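Local coordinates for uncharacterized protein (Bacteroides ovatus, PDB 3NQK) that is of unknown function but joins an E-set-like domain to a BT_3044-like C-terminal domain in a chain whose regular structure is nearly all beta strand, at residues I29-R32 / K38-Y41; I119-K124 / V154-N159; N158-S163 / R267-M272; G162-S167 / N197-Y202; I220-H223 / T229-M232. One frame throughout, in Å; residues are numbered along the deposited sequence.

Interaction 1 (I29-R32 / K38-Y41)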
# COMPACT_ATOMS: atom_id res chain seq x y z
N ILE A 29 -5.31 7.87 12.94
CA ILE A 29 -4.89 7.80 11.57
C ILE A 29 -3.72 8.75 11.31
O ILE A 29 -3.64 9.85 11.88
CB ILE A 29 -6.05 8.05 10.57
CG1 ILE A 29 -6.52 9.48 10.60
CG2 ILE A 29 -7.19 7.12 10.86
CD1 ILE A 29 -7.59 9.75 9.55
N TYR A 30 -2.79 8.29 10.47
CA TYR A 30 -1.58 9.02 10.16
C TYR A 30 -1.66 9.59 8.78
O TYR A 30 -1.84 8.86 7.82
CB TYR A 30 -0.37 8.08 10.27
CG TYR A 30 -0.15 7.56 11.68
CD1 TYR A 30 0.57 8.30 12.61
CD2 TYR A 30 -0.74 6.38 12.11
CE1 TYR A 30 0.75 7.86 13.91
CE2 TYR A 30 -0.56 5.92 13.42
CZ TYR A 30 0.18 6.67 14.31
OH TYR A 30 0.36 6.24 15.62
N VAL A 31 -1.52 10.91 8.67
CA VAL A 31 -1.54 11.56 7.35
C VAL A 31 -0.30 12.40 7.16
O VAL A 31 0.10 13.13 8.05
CB VAL A 31 -2.78 12.44 7.19
CG1 VAL A 31 -4.00 11.68 7.64
CG2 VAL A 31 -2.64 13.68 7.97
N ARG A 32 0.33 12.25 6.01
CA ARG A 32 1.57 12.97 5.75
C ARG A 32 1.31 14.42 5.39
O ARG A 32 0.45 14.71 4.56
CB ARG A 32 2.38 12.28 4.64
CG ARG A 32 3.57 13.13 4.14
CD ARG A 32 4.52 12.33 3.23
NE ARG A 32 5.73 11.88 3.95
CZ ARG A 32 6.10 10.61 4.11
NH1 ARG A 32 5.38 9.62 3.61
NH2 ARG A 32 7.21 10.33 4.77
N LYS A 38 -2.04 19.96 1.93
CA LYS A 38 -3.29 19.35 1.46
C LYS A 38 -3.03 17.88 1.24
O LYS A 38 -2.07 17.50 0.59
CB LYS A 38 -3.78 20.02 0.16
CG LYS A 38 -4.20 21.53 0.34
CD LYS A 38 -4.76 22.13 -0.96
N VAL A 39 -3.83 17.05 1.89
CA VAL A 39 -3.66 15.62 1.78
C VAL A 39 -5.02 14.95 1.90
O VAL A 39 -5.92 15.46 2.58
CB VAL A 39 -2.70 15.09 2.87
CG1 VAL A 39 -3.27 15.36 4.26
CG2 VAL A 39 -2.40 13.58 2.67
N THR A 40 -5.20 13.84 1.21
CA THR A 40 -6.46 13.13 1.24
C THR A 40 -6.34 11.84 2.02
O THR A 40 -5.35 11.13 1.88
CB THR A 40 -6.95 12.79 -0.17
OG1 THR A 40 -7.12 13.99 -0.92
CG2 THR A 40 -8.27 12.08 -0.11
N TYR A 41 -7.33 11.55 2.84
CA TYR A 41 -7.40 10.29 3.54
C TYR A 41 -8.64 9.55 3.11
O TYR A 41 -9.74 10.09 3.11
CB TYR A 41 -7.43 10.50 5.04
CG TYR A 41 -7.41 9.21 5.81
CD1 TYR A 41 -6.21 8.51 6.00
CD2 TYR A 41 -8.57 8.66 6.32
CE1 TYR A 41 -6.19 7.31 6.68
CE2 TYR A 41 -8.55 7.47 7.02
CZ TYR A 41 -7.35 6.80 7.19
OH TYR A 41 -7.32 5.61 7.88

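Interaction 2 (I119-K124 / V154-N159)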
# COMPACT_ATOMS: atom_id res chain seq x y z
N ILE A 119 -1.93 24.05 11.03
CA ILE A 119 -2.56 23.25 12.08
C ILE A 119 -1.71 23.39 13.35
O ILE A 119 -0.48 23.39 13.29
CB ILE A 119 -2.68 21.74 11.67
CG1 ILE A 119 -3.57 20.97 12.65
CG2 ILE A 119 -1.32 21.09 11.62
CD1 ILE A 119 -5.00 21.29 12.54
N ASP A 120 -2.37 23.58 14.48
CA ASP A 120 -1.68 23.70 15.75
C ASP A 120 -1.78 22.39 16.46
O ASP A 120 -2.82 22.06 17.00
CB ASP A 120 -2.32 24.81 16.59
CG ASP A 120 -1.61 25.01 17.91
OD1 ASP A 120 -0.70 24.21 18.23
OD2 ASP A 120 -1.94 25.98 18.62
N MSE A 121 -0.69 21.65 16.51
CA MSE A 121 -0.73 20.31 17.11
C MSE A 121 -0.57 20.31 18.59
O MSE A 121 -0.25 19.29 19.18
CB MSE A 121 0.33 19.43 16.50
CG MSE A 121 0.10 19.16 15.05
SE MSE A 121 -1.64 18.42 14.70
CE MSE A 121 -1.65 16.98 16.04
N LEU A 122 -0.81 21.45 19.22
CA LEU A 122 -0.93 21.46 20.66
C LEU A 122 -2.19 20.65 21.03
O LEU A 122 -2.25 20.05 22.10
CB LEU A 122 -1.04 22.90 21.20
CG LEU A 122 -1.43 22.99 22.69
CD1 LEU A 122 -0.97 24.27 23.32
CD2 LEU A 122 -2.93 22.83 22.85
N GLU A 123 -3.17 20.63 20.13
CA GLU A 123 -4.43 19.96 20.38
C GLU A 123 -4.38 18.52 19.90
O GLU A 123 -3.67 18.20 18.92
CB GLU A 123 -5.58 20.68 19.67
CG GLU A 123 -5.69 22.21 19.96
CD GLU A 123 -6.25 22.54 21.34
OE1 GLU A 123 -6.95 21.68 21.93
OE2 GLU A 123 -6.03 23.67 21.81
N LYS A 124 -5.08 17.64 20.62
CA LYS A 124 -5.33 16.28 20.17
C LYS A 124 -6.59 16.29 19.31
O LYS A 124 -7.71 16.14 19.81
CB LYS A 124 -5.50 15.34 21.37
CG LYS A 124 -4.21 15.09 22.17
CD LYS A 124 -4.34 13.91 23.17
CE LYS A 124 -5.37 14.19 24.27
NZ LYS A 124 -5.28 13.20 25.40
N VAL A 154 -6.56 12.46 14.11
CA VAL A 154 -5.76 12.76 12.95
C VAL A 154 -4.39 13.21 13.39
O VAL A 154 -4.26 14.20 14.09
CB VAL A 154 -6.42 13.86 12.10
CG1 VAL A 154 -5.69 14.03 10.77
CG2 VAL A 154 -7.89 13.53 11.86
N VAL A 155 -3.37 12.44 13.02
CA VAL A 155 -1.99 12.76 13.39
C VAL A 155 -1.15 13.03 12.14
O VAL A 155 -0.73 12.10 11.45
CB VAL A 155 -1.33 11.62 14.18
CG1 VAL A 155 0.08 11.99 14.56
CG2 VAL A 155 -2.17 11.26 15.43
N PRO A 156 -0.96 14.30 11.81
CA PRO A 156 -0.09 14.63 10.70
C PRO A 156 1.33 14.17 10.99
O PRO A 156 1.70 14.03 12.15
CB PRO A 156 -0.14 16.15 10.67
CG PRO A 156 -1.31 16.53 11.57
CD PRO A 156 -1.43 15.49 12.53
N PHE A 157 2.10 13.91 9.95
CA PHE A 157 3.47 13.52 10.15
C PHE A 157 4.34 13.91 8.97
O PHE A 157 3.88 14.00 7.85
CB PHE A 157 3.56 12.01 10.39
CG PHE A 157 3.35 11.17 9.15
CD1 PHE A 157 2.09 10.71 8.81
CD2 PHE A 157 4.42 10.80 8.35
CE1 PHE A 157 1.89 9.91 7.69
CE2 PHE A 157 4.22 10.01 7.22
CZ PHE A 157 2.96 9.55 6.90
N ASN A 158 5.60 14.20 9.25
CA ASN A 158 6.60 14.42 8.21
C ASN A 158 7.74 13.47 8.47
O ASN A 158 7.63 12.57 9.31
CB ASN A 158 7.06 15.89 8.18
CG ASN A 158 7.56 16.38 9.55
OD1 ASN A 158 8.01 15.58 10.41
ND2 ASN A 158 7.51 17.71 9.75
N ASN A 159 8.83 13.63 7.76
CA ASN A 159 9.97 12.74 7.95
C ASN A 159 10.69 12.93 9.30
O ASN A 159 11.62 12.20 9.60
CB ASN A 159 10.97 12.94 6.81
CG ASN A 159 10.46 12.43 5.50
OD1 ASN A 159 9.66 11.52 5.45
ND2 ASN A 159 10.93 13.02 4.41

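Interaction 3 (N158-S163 / R267-M272)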
# COMPACT_ATOMS: atom_id res chain seq x y z
N ASN A 158 5.60 14.20 9.25
CA ASN A 158 6.60 14.42 8.21
C ASN A 158 7.74 13.47 8.47
O ASN A 158 7.63 12.57 9.31
CB ASN A 158 7.06 15.89 8.18
CG ASN A 158 7.56 16.38 9.55
OD1 ASN A 158 8.01 15.58 10.41
ND2 ASN A 158 7.51 17.71 9.75
N ASN A 159 8.83 13.63 7.76
CA ASN A 159 9.97 12.74 7.95
C ASN A 159 10.69 12.93 9.30
O ASN A 159 11.62 12.20 9.60
CB ASN A 159 10.97 12.94 6.81
CG ASN A 159 10.46 12.43 5.50
OD1 ASN A 159 9.66 11.52 5.45
ND2 ASN A 159 10.93 13.02 4.41
N TYR A 160 10.25 13.90 10.10
CA TYR A 160 10.99 14.26 11.29
C TYR A 160 10.15 14.26 12.56
O TYR A 160 10.61 14.69 13.59
CB TYR A 160 11.61 15.65 11.09
CG TYR A 160 12.36 15.81 9.78
CD1 TYR A 160 13.60 15.24 9.60
CD2 TYR A 160 11.83 16.55 8.72
CE1 TYR A 160 14.31 15.38 8.39
CE2 TYR A 160 12.52 16.69 7.51
CZ TYR A 160 13.76 16.11 7.36
OH TYR A 160 14.46 16.25 6.20
N SER A 161 8.94 13.73 12.48
CA SER A 161 7.97 13.84 13.60
C SER A 161 7.70 12.52 14.25
O SER A 161 7.88 11.48 13.65
CB SER A 161 6.64 14.42 13.09
OG SER A 161 5.99 13.54 12.16
N GLY A 162 7.19 12.57 15.47
CA GLY A 162 6.86 11.37 16.22
C GLY A 162 7.49 11.38 17.58
O GLY A 162 7.76 12.44 18.14
N SER A 163 7.75 10.19 18.10
CA SER A 163 8.25 10.05 19.47
C SER A 163 9.76 9.81 19.47
O SER A 163 10.23 8.75 19.06
CB SER A 163 7.53 8.89 20.17
OG SER A 163 7.84 8.84 21.55
N ARG A 267 15.08 3.63 10.03
CA ARG A 267 15.56 4.98 9.71
C ARG A 267 15.65 5.82 10.97
O ARG A 267 14.67 5.97 11.71
CB ARG A 267 14.64 5.65 8.70
CG ARG A 267 15.28 6.84 7.97
CD ARG A 267 14.27 7.65 7.14
NE ARG A 267 13.67 6.86 6.05
CZ ARG A 267 14.26 6.61 4.88
NH1 ARG A 267 15.48 7.07 4.63
NH2 ARG A 267 13.64 5.89 3.96
N TYR A 268 16.82 6.38 11.21
CA TYR A 268 17.08 7.16 12.40
C TYR A 268 17.32 8.62 12.07
O TYR A 268 18.08 8.94 11.15
CB TYR A 268 18.29 6.61 13.11
CG TYR A 268 18.19 5.17 13.50
CD1 TYR A 268 17.65 4.79 14.73
CD2 TYR A 268 18.65 4.17 12.66
CE1 TYR A 268 17.58 3.46 15.10
CE2 TYR A 268 18.57 2.83 13.03
CZ TYR A 268 18.03 2.49 14.24
OH TYR A 268 17.95 1.17 14.60
N VAL A 269 16.65 9.51 12.79
CA VAL A 269 16.96 10.94 12.73
C VAL A 269 17.40 11.36 14.10
O VAL A 269 16.62 11.27 15.05
CB VAL A 269 15.77 11.77 12.36
CG1 VAL A 269 16.14 13.25 12.42
CG2 VAL A 269 15.26 11.39 10.96
N GLN A 270 18.65 11.73 14.22
CA GLN A 270 19.21 12.14 15.49
C GLN A 270 19.46 13.63 15.48
O GLN A 270 20.08 14.15 14.56
CB GLN A 270 20.52 11.39 15.76
CG GLN A 270 21.16 11.70 17.12
CD GLN A 270 22.53 11.05 17.29
OE1 GLN A 270 23.45 11.31 16.51
NE2 GLN A 270 22.66 10.22 18.30
N ILE A 271 19.01 14.31 16.52
CA ILE A 271 19.22 15.75 16.62
C ILE A 271 20.06 16.09 17.84
O ILE A 271 19.87 15.51 18.91
CB ILE A 271 17.86 16.53 16.64
CG1 ILE A 271 17.00 16.09 17.81
CG2 ILE A 271 17.11 16.30 15.39
CD1 ILE A 271 15.74 16.96 17.99
N MSE A 272 21.01 17.02 17.66
CA MSE A 272 21.96 17.40 18.72
C MSE A 272 21.87 18.89 19.00
O MSE A 272 21.95 19.71 18.10
CB MSE A 272 23.37 17.02 18.31
CG MSE A 272 23.60 15.51 18.25
SE MSE A 272 24.94 14.99 16.95
CE MSE A 272 23.80 14.74 15.36

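Interaction 4 (G162-S167 / N197-Y202)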
# COMPACT_ATOMS: atom_id res chain seq x y z
N GLY A 162 7.19 12.57 15.47
CA GLY A 162 6.86 11.37 16.22
C GLY A 162 7.49 11.38 17.58
O GLY A 162 7.76 12.44 18.14
N SER A 163 7.75 10.19 18.10
CA SER A 163 8.25 10.05 19.47
C SER A 163 9.76 9.81 19.47
O SER A 163 10.23 8.75 19.06
CB SER A 163 7.53 8.89 20.17
OG SER A 163 7.84 8.84 21.55
N TYR A 164 10.51 10.83 19.89
CA TYR A 164 11.96 10.74 19.95
C TYR A 164 12.42 10.08 21.26
O TYR A 164 11.95 10.45 22.35
CB TYR A 164 12.58 12.13 19.86
CG TYR A 164 12.66 12.72 18.45
CD1 TYR A 164 11.54 13.20 17.82
CD2 TYR A 164 13.88 12.87 17.81
CE1 TYR A 164 11.62 13.77 16.55
CE2 TYR A 164 13.98 13.45 16.56
CZ TYR A 164 12.85 13.89 15.93
OH TYR A 164 12.95 14.47 14.67
N THR A 165 13.34 9.12 21.15
CA THR A 165 14.00 8.59 22.33
C THR A 165 14.82 9.71 22.93
O THR A 165 15.56 10.37 22.22
CB THR A 165 14.90 7.45 21.99
OG1 THR A 165 14.11 6.35 21.49
CG2 THR A 165 15.69 7.00 23.23
N ALA A 166 14.69 9.94 24.24
CA ALA A 166 15.33 11.12 24.87
C ALA A 166 16.22 10.78 26.03
O ALA A 166 16.50 11.64 26.87
CB ALA A 166 14.27 12.12 25.32
N SER A 167 16.75 9.55 26.04
CA SER A 167 17.58 9.08 27.15
C SER A 167 18.92 9.78 27.23
O SER A 167 19.57 9.74 28.27
CB SER A 167 17.78 7.55 27.07
OG SER A 167 18.26 7.15 25.81
N ASN A 197 8.80 20.21 6.78
CA ASN A 197 10.15 20.00 7.29
C ASN A 197 10.43 20.74 8.63
O ASN A 197 11.59 21.02 8.97
CB ASN A 197 11.16 20.39 6.24
CG ASN A 197 10.93 21.76 5.70
OD1 ASN A 197 10.28 22.60 6.36
ND2 ASN A 197 11.44 22.02 4.49
N SER A 198 9.38 21.01 9.39
CA SER A 198 9.53 21.64 10.69
C SER A 198 8.64 20.97 11.70
O SER A 198 7.56 20.51 11.37
CB SER A 198 9.19 23.14 10.62
OG SER A 198 9.97 23.81 9.64
N ILE A 199 9.09 20.91 12.94
CA ILE A 199 8.32 20.31 14.01
C ILE A 199 8.54 21.14 15.23
O ILE A 199 9.31 22.11 15.19
CB ILE A 199 8.79 18.87 14.30
CG1 ILE A 199 10.23 18.87 14.84
CG2 ILE A 199 8.70 17.99 13.02
CD1 ILE A 199 10.83 17.45 14.98
N PHE A 200 7.87 20.79 16.34
CA PHE A 200 8.16 21.44 17.60
C PHE A 200 8.13 20.48 18.75
O PHE A 200 7.49 19.44 18.67
CB PHE A 200 7.22 22.65 17.86
CG PHE A 200 5.83 22.26 18.33
CD1 PHE A 200 5.62 21.80 19.61
CD2 PHE A 200 4.73 22.40 17.50
CE1 PHE A 200 4.34 21.43 20.04
CE2 PHE A 200 3.46 22.02 17.92
CZ PHE A 200 3.28 21.53 19.18
N PHE A 201 8.89 20.81 19.79
CA PHE A 201 8.92 20.07 21.03
C PHE A 201 8.58 21.04 22.14
O PHE A 201 8.80 22.23 22.00
CB PHE A 201 10.35 19.57 21.35
CG PHE A 201 10.86 18.56 20.40
CD1 PHE A 201 10.62 17.22 20.61
CD2 PHE A 201 11.74 18.92 19.40
CE1 PHE A 201 11.15 16.27 19.76
CE2 PHE A 201 12.26 17.98 18.54
CZ PHE A 201 11.97 16.66 18.72
N TYR A 202 8.18 20.52 23.28
CA TYR A 202 8.06 21.34 24.45
C TYR A 202 9.42 21.36 25.19
O TYR A 202 10.06 20.33 25.34
CB TYR A 202 6.93 20.85 25.35
CG TYR A 202 5.56 21.00 24.74
CD1 TYR A 202 4.98 22.25 24.61
CD2 TYR A 202 4.85 19.89 24.29
CE1 TYR A 202 3.71 22.41 24.01
CE2 TYR A 202 3.58 20.04 23.70
CZ TYR A 202 3.02 21.30 23.56
OH TYR A 202 1.77 21.45 23.00

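Interaction 5 (I220-H223 / T229-M232)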
# COMPACT_ATOMS: atom_id res chain seq x y z
N ILE A 220 9.16 24.84 21.13
CA ILE A 220 10.39 25.19 20.42
C ILE A 220 10.26 24.70 18.98
O ILE A 220 10.16 23.51 18.74
CB ILE A 220 11.62 24.50 21.04
CG1 ILE A 220 11.71 24.78 22.52
CG2 ILE A 220 12.89 24.96 20.34
CD1 ILE A 220 12.87 24.09 23.18
N ASN A 221 10.23 25.63 18.04
CA ASN A 221 10.11 25.28 16.63
C ASN A 221 11.46 24.85 16.09
O ASN A 221 12.47 25.50 16.34
CB ASN A 221 9.58 26.46 15.81
CG ASN A 221 8.14 26.82 16.17
OD1 ASN A 221 7.30 25.95 16.34
ND2 ASN A 221 7.87 28.12 16.29
N VAL A 222 11.48 23.75 15.35
CA VAL A 222 12.71 23.18 14.85
C VAL A 222 12.62 22.93 13.36
O VAL A 222 11.78 22.16 12.90
CB VAL A 222 13.00 21.86 15.55
CG1 VAL A 222 14.27 21.24 15.01
CG2 VAL A 222 13.11 22.08 17.04
N HIS A 223 13.49 23.56 12.59
CA HIS A 223 13.45 23.44 11.14
C HIS A 223 14.67 22.72 10.64
O HIS A 223 15.81 23.06 11.00
CB HIS A 223 13.33 24.82 10.51
CG HIS A 223 13.43 24.81 9.02
ND1 HIS A 223 12.46 24.25 8.21
CD2 HIS A 223 14.33 25.37 8.18
CE1 HIS A 223 12.80 24.41 6.95
NE2 HIS A 223 13.93 25.09 6.90
N THR A 229 22.01 21.31 9.44
CA THR A 229 21.92 22.15 10.63
C THR A 229 20.45 22.43 10.89
O THR A 229 19.65 22.48 9.97
CB THR A 229 22.67 23.53 10.43
OG1 THR A 229 22.19 24.18 9.26
CG2 THR A 229 24.20 23.33 10.30
N LEU A 230 20.09 22.58 12.16
CA LEU A 230 18.73 22.98 12.53
C LEU A 230 18.65 24.49 12.82
O LEU A 230 19.64 25.11 13.22
CB LEU A 230 18.28 22.26 13.79
CG LEU A 230 18.06 20.74 13.86
CD1 LEU A 230 17.31 20.21 12.62
CD2 LEU A 230 19.35 20.06 14.02
N ASP A 231 17.48 25.06 12.59
CA ASP A 231 17.11 26.30 13.23
C ASP A 231 16.27 25.85 14.42
O ASP A 231 15.48 24.91 14.30
CB ASP A 231 16.24 27.18 12.33
CG ASP A 231 16.98 27.69 11.10
OD1 ASP A 231 18.16 28.09 11.23
OD2 ASP A 231 16.35 27.75 10.02
N MSE A 232 16.49 26.45 15.58
CA MSE A 232 15.65 26.20 16.75
C MSE A 232 15.31 27.53 17.35
O MSE A 232 16.19 28.28 17.72
CB MSE A 232 16.38 25.37 17.78
CG MSE A 232 16.71 23.97 17.35
SE MSE A 232 17.39 22.90 18.83
CE MSE A 232 15.97 23.16 20.09

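Interaction 1 (I29-R32 / K38-Y41)
Strands 29-32 and 38-41 run roughly antiparallel, at 145° with axes 7.4 Å apart at their closest, and the space between them is filled by I29, V31, V39 and Y41 rather than bridged by hydrogen bonds. Y41 carries most of the meeting. Its CG stands anti to the backbone N (chi1 -176°), which lays the phenol beneath I29 so that the isoleucine drops its CD1 methyl onto one ring face. That methyl lies 3.5 Å from the centroid of the Y41 ring, 12° off the normal, a CH-pi contact centred on the face. The other branch of the same isoleucine serves the phenol end, I29 CG2 lying 3.3 Å from Y41 OH. The pair forms a beta arch, its strands in different sheets: strand 27-32 hydrogen-bonds within a mixed sheet, through partners such as V155, whereas strand 38-48 belongs to a separate antiparallel sheet, in line with the immunoglobulin-like sandwich expected of the E-set clan. An alanine here would take away the whole ring and would probably leave the I29 methyls facing a gap between the sheets. Further along, V31 divides its two methyls, CG1 lying 4.2 Å from Y41 CD1 and CG2 4.1 Å from V39 CG1. V39 also sits under the backbone of the facing strand, its CB 3.6 Å from R32 O, while L116 packs against both valines. The guanidinium of R32 turns away from this apolar layer to a salt bridge with D314.

Interaction 2 (I119-K124 / V154-N159)
An Asx turn in the loop 119-124 sets the backbone from which M121, modelled as selenomethionine, reaches P156 on strand 154-157. The turn is made by D120 OD1, which accepts from L122 N at 2.9 Å; the donor stands above the carboxylate plane, 46° out of it, rather than within it. K219 forms a salt bridge to the same OD1, so this oxygen has two partners, and the lysine probably helps to fix the rotation of the carboxylate. M121 then bends twice, at chi2 (-55°) and chi3 (-50°), and this brings both its selenium and its terminal methyl against the proline. M121 SE rests against one end of the proline ring, 3.7 Å from P156 CD and about as far from CG. M121 CE lies 3.8 Å from P156 CD and ends 4.3 Å from V154 O. The contact is small, apolar and buried, one flexible selenoether chain laid against a rigid ring. It lies close to the centre of the chain, where the loop between strands 107-115 and 125-133 meets strand 149-157. That strand is flanked in its sheet by 27-32, through V155 and F157, and by 125-133, through V154 and W125, while on the far side of the loop L122 packs on Y202 of strand 198-202 and on helix 212-215.

Interaction 3 (N158-S163 / R267-M272)
Y160 and N159 touch V269 from the crown of a type I beta turn, N158 to S161, which links strand 149-157 to strand 162-165 and overhangs the long strand 264-279. The packed part is where the tyrosine ring comes in edge-on: V269 CG1 lies near the ring plane, 4.3 Å from Y160 CD1. CG1 of the valine is anti to its own N (chi1 176°), leaving CG2 beside that N, where it faces the turn backbone 4.0 Å from N159 O. Stacking with F224 braces the Y160 ring from outside the two segments, and N159 CB lies 4.0 Å above the centre of one of the ring's faces. The outer side is looser. N159 is exposed, contributes little to the valine contact beyond its carbonyl, and uses OD1 to accept a hydrogen bond from R32 of the N-terminal part. What gives the turn its shape lies on the side away from V269. N158 OD1 accepts from Y160 N at 2.8 Å, an Asx turn whose donor stands 45° above the carbonyl plane, and N158 N separately donates to S161 OG at 3.0 Å.

Interaction 4 (G162-S167 / N197-Y202)
Y164 faces F201 and I199 with its phenol, and the contact can be read along this one side chain. From CB, which heads toward strand 198-202, chi1 of -79° swings CG to the side of the backbone N and carries the ring underneath F201. CG is the first ring atom to meet it, 4.0 Å from F201 CZ. CD1 comes nearer, 3.6 Å from the same CZ and 3.7 Å from F201 CE1, and CE1 is again 3.6 Å from F201 CZ. The phenylalanine therefore points its edge at the tyrosine face, a T-shaped stack with centroids 5.1 Å apart and planes at 74°, displaced toward the rim of the Y164 ring. Strands 162-165 and 198-202 are not direct neighbours: both pair antiparallel with strand 188-193, so the side chains meet across an intervening strand on one face of the curled C-terminal sheet. Continuing outward, Y164 CE1 has a second neighbour in I199 CD1, and OH finishes the chain 3.7 Å from that same methyl, which approaches the ring obliquely from the opposite direction. The hydroxyl also hydrogen-bonds to Y160 O, which satisfies the buried polar tip. A phenylalanine in its place would keep the stack but lack the oxygen, and would probably leave Y160 O without this donor and thin the packing round I199 CD1. M300 and L302 of strand 292-307, with V269, also pack on Y164.

Interaction 5 (I220-H223 / T229-M232)
Backbone hydrogen bonds tie H223 to D231 in both directions: H223 N donates to D231 O at 3.0 Å, and D231 N returns to H223 O at 3.1 Å, both fairly straight. Around this pair the carbonyls also take CA-H...O contacts, V222 CA lying 3.3 Å from D231 O, with M232 CA approaching N221 O and L230 CA approaching H223 O in the same way. The ladder is that of a beta hairpin, strands 219-224 and 230-234 running antiparallel at 163°, in which the hydrogen-bonded pair H223-D231 is followed by the non-hydrogen-bonded pair V222-M232. On its other edge strand 219-224 bonds to 198-202, through I199 and F201, so the hairpin extends the C-terminal sheet. Apolar contacts gather on the face that carries V222 and M232. These two side chains lie side by side, V222 CG2 4.1 Å from M232 CG, and V222 CG1 meets L230 CG at 4.0 Å. M232, a selenomethionine, bends at its last torsion (chi3 54°), bringing CE to I220 CG2 at 3.6 Å; F273 and Y275 of strand 264-279 also touch this side chain. Polar side chains occupy the opposite face. There the H223 ring and the D231 carboxylate lie alongside each other with planes 18° apart, OD2 at the ring edge 3.6 Å from H223 CD2. A nearby carboxylate may favour a protonated imidazole, although H223 NE2 is not in contact with it, and H223 ND1 is hydrogen-bonded to S198 OG.

The five contacts trace a path from the N-terminal sheets into the C-terminal sheet. Interactions 1 and 2, with centres about 10 Å apart, share the mixed sheet through I29 O and V155 N, 2.8 Å apart. The chain then passes directly into the turn of interaction 3, where N159 OD1 lies 2.8 Å from R32 NH2 and so ties that turn back to interaction 1. Interactions 3 and 4 are closest, centres about 7 Å apart, with I271 packing on F201. Interaction 5 joins interaction 4 by strand pairing, I199 O to V222 N at 2.7 Å, yet stays about 15 Å from interaction 1 at nearest atoms.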